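Local coordinates for ESX secretion system protein EccC (PDB 4NH0) that forms part of the type VII (ESX) secretion system that exports proteins such as EsxA and EsxB, and has weak ATPase activity of its own, at residues Ser253-Asp258 and Arg279-Leu284; Leu321-Leu326 and Lys519-Ser524. One frame throughout, in Å; residues are numbered along the deposited sequence.

Contact 1: Ser253-Asp258 and Arg279-Leu284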
loop_
_atom_site.group_PDB
_atom_site.type_symbol
_atom_site.label_atom_id
_atom_site.label_comp_id
_atom_site.label_asym_id
_atom_site.label_seq_id
_atom_site.Cartn_x
_atom_site.Cartn_y
_atom_site.Cartn_z
ATOM N N SER A 253 35.166 2.160 48.242
ATOM C CA SER A 253 35.617 2.458 49.594
ATOM C C SER A 253 34.455 2.913 50.470
ATOM O O SER A 253 34.324 2.483 51.614
ATOM C CB SER A 253 36.708 3.528 49.570
ATOM O OG SER A 253 37.781 3.145 48.728
ATOM N N LEU A 254 33.613 3.781 49.919
ATOM C CA LEU A 254 32.486 4.340 50.659
ATOM C C LEU A 254 31.403 3.298 50.912
ATOM O O LEU A 254 30.602 3.439 51.836
ATOM C CB LEU A 254 31.891 5.539 49.913
ATOM C CG LEU A 254 32.631 6.880 49.984
ATOM C CD1 LEU A 254 33.897 6.872 49.146
ATOM C CD2 LEU A 254 31.721 8.022 49.561
ATOM N N LEU A 255 31.380 2.255 50.089
ATOM C CA LEU A 255 30.380 1.202 50.225
ATOM C C LEU A 255 30.928 -0.006 50.977
ATOM O O LEU A 255 30.328 -1.081 50.958
ATOM C CB LEU A 255 29.863 0.774 48.851
ATOM C CG LEU A 255 28.945 1.781 48.159
ATOM C CD1 LEU A 255 28.482 1.251 46.816
ATOM C CD2 LEU A 255 27.757 2.109 49.046
ATOM N N HIS A 256 32.071 0.184 51.629
ATOM C CA HIS A 256 32.670 -0.830 52.494
ATOM C C HIS A 256 32.936 -2.143 51.764
ATOM O O HIS A 256 32.663 -3.219 52.293
ATOM C CB HIS A 256 31.772 -1.091 53.707
ATOM C CG HIS A 256 31.353 0.152 54.431
ATOM N ND1 HIS A 256 32.026 1.347 54.312
ATOM C CD2 HIS A 256 30.322 0.382 55.278
ATOM C CE1 HIS A 256 31.431 2.262 55.057
ATOM N NE2 HIS A 256 30.395 1.702 55.653
ATOM N N ILE A 257 33.467 -2.053 50.550
ATOM C CA ILE A 257 33.778 -3.246 49.771
ATOM C C ILE A 257 35.284 -3.468 49.683
ATOM O O ILE A 257 35.996 -2.714 49.021
ATOM C CB ILE A 257 33.194 -3.162 48.351
ATOM C CG1 ILE A 257 31.673 -3.025 48.411
ATOM C CG2 ILE A 257 33.585 -4.391 47.543
ATOM C CD1 ILE A 257 31.006 -3.005 47.054
ATOM N N ASP A 258 35.760 -4.509 50.358
ATOM C CA ASP A 258 37.182 -4.827 50.380
ATOM C C ASP A 258 37.666 -5.330 49.025
ATOM O O ASP A 258 38.622 -4.800 48.463
ATOM C CB ASP A 258 37.480 -5.870 51.458
ATOM C CG ASP A 258 37.218 -5.353 52.857
ATOM O OD1 ASP A 258 37.438 -4.148 53.099
ATOM O OD2 ASP A 258 36.793 -6.151 53.717
ATOM N N ARG A 279 19.273 5.282 49.632
ATOM C CA ARG A 279 20.236 6.197 50.230
ATOM C C ARG A 279 21.652 5.685 50.013
ATOM O O ARG A 279 22.050 4.670 50.581
ATOM C CB ARG A 279 19.960 6.374 51.722
ATOM C CG ARG A 279 21.054 7.119 52.469
ATOM C CD ARG A 279 20.754 7.199 53.954
ATOM N NE ARG A 279 19.857 8.305 54.275
ATOM C CZ ARG A 279 20.254 9.452 54.814
ATOM N NH1 ARG A 279 21.535 9.646 55.098
ATOM N NH2 ARG A 279 19.372 10.406 55.074
ATOM N N VAL A 280 22.408 6.394 49.183
ATOM C CA VAL A 280 23.769 5.996 48.855
ATOM C C VAL A 280 24.734 7.165 49.007
ATOM O O VAL A 280 24.346 8.320 48.834
ATOM C CB VAL A 280 23.859 5.444 47.418
ATOM C CG1 VAL A 280 23.123 4.120 47.310
ATOM C CG2 VAL A 280 23.303 6.453 46.429
ATOM N N PRO A 281 25.998 6.871 49.348
ATOM C CA PRO A 281 27.017 7.919 49.435
ATOM C C PRO A 281 27.470 8.380 48.055
ATOM O O PRO A 281 27.578 7.564 47.141
ATOM C CB PRO A 281 28.158 7.231 50.185
ATOM C CG PRO A 281 28.006 5.797 49.840
ATOM C CD PRO A 281 26.527 5.556 49.748
ATOM N N ILE A 282 27.728 9.674 47.908
ATOM C CA ILE A 282 28.186 10.220 46.637
ATOM C C ILE A 282 29.591 10.794 46.765
ATOM O O ILE A 282 30.257 11.055 45.764
ATOM C CB ILE A 282 27.240 11.314 46.114
ATOM C CG1 ILE A 282 27.213 12.501 47.078
ATOM C CG2 ILE A 282 25.843 10.755 45.910
ATOM C CD1 ILE A 282 26.277 13.611 46.653
ATOM N N GLY A 283 30.039 10.985 48.001
ATOM C CA GLY A 283 31.357 11.535 48.256
ATOM C C GLY A 283 31.575 11.885 49.715
ATOM O O GLY A 283 30.823 11.451 50.586
ATOM N N LEU A 284 32.610 12.676 49.977
ATOM C CA LEU A 284 32.966 13.064 51.338
ATOM C C LEU A 284 32.787 14.562 51.547
ATOM O O LEU A 284 32.961 15.343 50.615
ATOM C CB LEU A 284 34.409 12.665 51.641
ATOM C CG LEU A 284 34.762 11.191 51.454
ATOM C CD1 LEU A 284 36.268 10.999 51.450
ATOM C CD2 LEU A 284 34.121 10.352 52.543
#

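Contact 2: Leu321-Leu326 and Lys519-Ser524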
loop_
_atom_site.group_PDB
_atom_site.type_symbol
_atom_site.label_atom_id
_atom_site.label_comp_id
_atom_site.label_asym_id
_atom_site.label_seq_id
_atom_site.Cartn_x
_atom_site.Cartn_y
_atom_site.Cartn_z
ATOM N N LEU A 321 26.761 11.647 37.795
ATOM C CA LEU A 321 25.567 10.894 37.433
ATOM C C LEU A 321 25.861 9.404 37.310
ATOM O O LEU A 321 25.025 8.570 37.648
ATOM C CB LEU A 321 24.978 11.426 36.126
ATOM C CG LEU A 321 24.459 12.863 36.174
ATOM C CD1 LEU A 321 23.980 13.313 34.805
ATOM C CD2 LEU A 321 23.350 12.993 37.202
ATOM N N ARG A 322 27.053 9.074 36.824
ATOM C CA ARG A 322 27.478 7.684 36.725
ATOM C C ARG A 322 27.643 7.081 38.111
ATOM O O ARG A 322 27.221 5.954 38.365
ATOM C CB ARG A 322 28.789 7.573 35.949
ATOM C CG ARG A 322 28.703 8.046 34.513
ATOM C CD ARG A 322 30.064 8.019 33.840
ATOM N NE ARG A 322 30.638 6.678 33.816
ATOM C CZ ARG A 322 30.459 5.806 32.829
ATOM N NH1 ARG A 322 29.717 6.131 31.780
ATOM N NH2 ARG A 322 31.022 4.608 32.891
ATOM N N THR A 323 28.258 7.847 39.004
ATOM C CA THR A 323 28.525 7.390 40.361
ATOM C C THR A 323 27.233 7.151 41.134
ATOM O O THR A 323 27.108 6.162 41.852
ATOM C CB THR A 323 29.395 8.402 41.126
ATOM O OG1 THR A 323 30.567 8.701 40.360
ATOM C CG2 THR A 323 29.806 7.841 42.475
ATOM N N LEU A 324 26.274 8.058 40.981
ATOM C CA LEU A 324 25.000 7.945 41.680
ATOM C C LEU A 324 24.224 6.711 41.239
ATOM O O LEU A 324 23.713 5.962 42.067
ATOM C CB LEU A 324 24.153 9.197 41.461
ATOM C CG LEU A 324 22.768 9.166 42.110
ATOM C CD1 LEU A 324 22.886 8.929 43.605
ATOM C CD2 LEU A 324 22.007 10.449 41.830
ATOM N N VAL A 325 24.139 6.509 39.928
ATOM C CA VAL A 325 23.413 5.372 39.375
ATOM C C VAL A 325 24.072 4.049 39.753
ATOM O O VAL A 325 23.405 3.127 40.224
ATOM C CB VAL A 325 23.313 5.467 37.841
ATOM C CG1 VAL A 325 22.777 4.171 37.258
ATOM C CG2 VAL A 325 22.431 6.638 37.442
ATOM N N LEU A 326 25.383 3.963 39.555
ATOM C CA LEU A 326 26.121 2.737 39.836
ATOM C C LEU A 326 26.051 2.363 41.313
ATOM O O LEU A 326 25.981 1.185 41.658
ATOM C CB LEU A 326 27.580 2.879 39.401
ATOM C CG LEU A 326 28.436 1.620 39.534
ATOM C CD1 LEU A 326 27.847 0.495 38.705
ATOM C CD2 LEU A 326 29.873 1.894 39.121
ATOM N N LYS A 519 32.946 16.405 47.891
ATOM C CA LYS A 519 33.724 16.054 46.720
ATOM C C LYS A 519 33.352 14.654 46.256
ATOM O O LYS A 519 33.555 13.676 46.974
ATOM C CB LYS A 519 35.217 16.147 47.009
ATOM C CG LYS A 519 36.012 16.289 45.746
ATOM C CD LYS A 519 37.458 16.623 45.987
ATOM C CE LYS A 519 38.114 16.870 44.652
ATOM N NZ LYS A 519 37.568 15.925 43.642
ATOM N N ALA A 520 32.802 14.569 45.050
ATOM C CA ALA A 520 32.256 13.319 44.537
ATOM C C ALA A 520 33.318 12.240 44.361
ATOM O O ALA A 520 34.472 12.529 44.050
ATOM C CB ALA A 520 31.542 13.565 43.219
ATOM N N ALA A 521 32.911 10.993 44.568
ATOM C CA ALA A 521 33.776 9.850 44.318
ATOM C C ALA A 521 33.788 9.537 42.830
ATOM O O ALA A 521 32.961 10.052 42.078
ATOM C CB ALA A 521 33.313 8.644 45.116
ATOM N N TYR A 522 34.722 8.697 42.400
ATOM C CA TYR A 522 34.808 8.331 40.993
ATOM C C TYR A 522 34.635 6.831 40.794
ATOM O O TYR A 522 34.824 6.045 41.722
ATOM C CB TYR A 522 36.137 8.794 40.393
ATOM C CG TYR A 522 37.365 8.154 41.002
ATOM C CD1 TYR A 522 37.894 6.980 40.479
ATOM C CD2 TYR A 522 38.005 8.730 42.093
ATOM C CE1 TYR A 522 39.016 6.394 41.028
ATOM C CE2 TYR A 522 39.129 8.150 42.650
ATOM C CZ TYR A 522 39.631 6.983 42.112
ATOM O OH TYR A 522 40.750 6.402 42.662
ATOM N N VAL A 523 34.271 6.443 39.576
ATOM C CA VAL A 523 34.076 5.041 39.234
ATOM C C VAL A 523 34.767 4.703 37.919
ATOM O O VAL A 523 34.797 3.547 37.500
ATOM C CB VAL A 523 32.581 4.688 39.121
ATOM C CG1 VAL A 523 31.913 4.751 40.483
ATOM C CG2 VAL A 523 31.890 5.618 38.140
ATOM N N SER A 524 35.326 5.723 37.274
ATOM C CA SER A 524 35.956 5.554 35.970
ATOM C C SER A 524 37.469 5.396 36.086
ATOM O O SER A 524 38.205 5.691 35.145
ATOM C CB SER A 524 35.622 6.739 35.064
ATOM O OG SER A 524 34.222 6.878 34.906
#

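Contact 1: Ser253-Asp258 and Arg279-Leu284
Leu254 reaches from the last turn of a short helix to Pro281 and the strand residues that follow it. Its CB already faces the strand and lies 3.9 Å from Pro281 CG. With CG set beside the backbone N (chi1 -77°), the branch runs on along the strand, and the side chains of Leu254 and Pro281 lie alongside one another, pointing opposite ways. CD2 does most of the touching: it sits 3.7 Å from Pro281 CB, rests against the carbonyl oxygen of Gly283, and comes within 4.5 Å of Leu284 CD2. Strand 279-284 is the second strand from one end of the mixed ten-stranded sheet of the first FtsK ATPase domain, paired with strands 290-294 and 518-520, and helix 251-254 packs against it. That helix ends in a Schellman motif, with His256 at positive phi as C-prime residue: Ile257 N bonds to Thr252 O and His256 N to Ser253 O. Leu255, the first residue to leave helical geometry, lies by the other side of the proline ring, its CD2 3.7 Å from Pro281 CD. No hydrogen bond joins the two segments; Leu255 also touches Met330, just past helix 317-329.

Contact 2: Leu321-Leu326 and Lys519-Ser524
The guanidinium of Arg322 has Ser524 beside it, the hydroxyl OG standing obliquely 3.8 Å from Arg322 NE, too far for a hydrogen bond. Stronger partners lie elsewhere: Arg322 NH1 bonds to the carbonyl of Thr349 and the guanidinium makes a cation-pi contact with Phe576, a ring of helix 575-583 that Leu326 and Val523 also touch. Glu319 holds the loop with both carboxylate oxygens, OE1 on Ser524 OG and OE2 on Val523 N. The bend at chi3 (60°) turns the end of the arginine out of line with its extended inner chain. Next along the helix, Thr323 OG1 lies 3.2 Å from the carbonyl oxygen of Ala521, but its hydrogen bond goes to Glu319 O in its own helix. Helix 317-329 begins with the last residues of the P-loop (Walker A) of the first FtsK domain, whose ATP-binding role is predicted, and the chain leaving the antiparallel strand 518-520 passes across it. Val523 is the apolar middle of that crossing. Its CG2 approaches Thr323 OG1 at 4.0 Å. On Leu326, CG anti to the backbone N (chi1 -175°) puts CD2 3.8 Å from Val523 CG1, the two side chains lying antiparallel, side by side.

Contacts 1 and 2 have centres 10 Å apart in the first FtsK domain, and both segments of contact 1 precede those of contact 2 along the chain. They meet in the sheet, where strands 279-284 and 518-520 run antiparallel as neighbours: Ile282 O lies 2.9 Å from Ala521 N and Leu284 O is the same distance from Lys519 N, both probable hydrogen bonds. Helix 317-329 also joins them, since Val280 of contact 1 packs on Leu324 of contact 2. The first strand of the sheet in chain order and its last are thus neighbours, next to the helix that begins at the predicted ATP-binding loop.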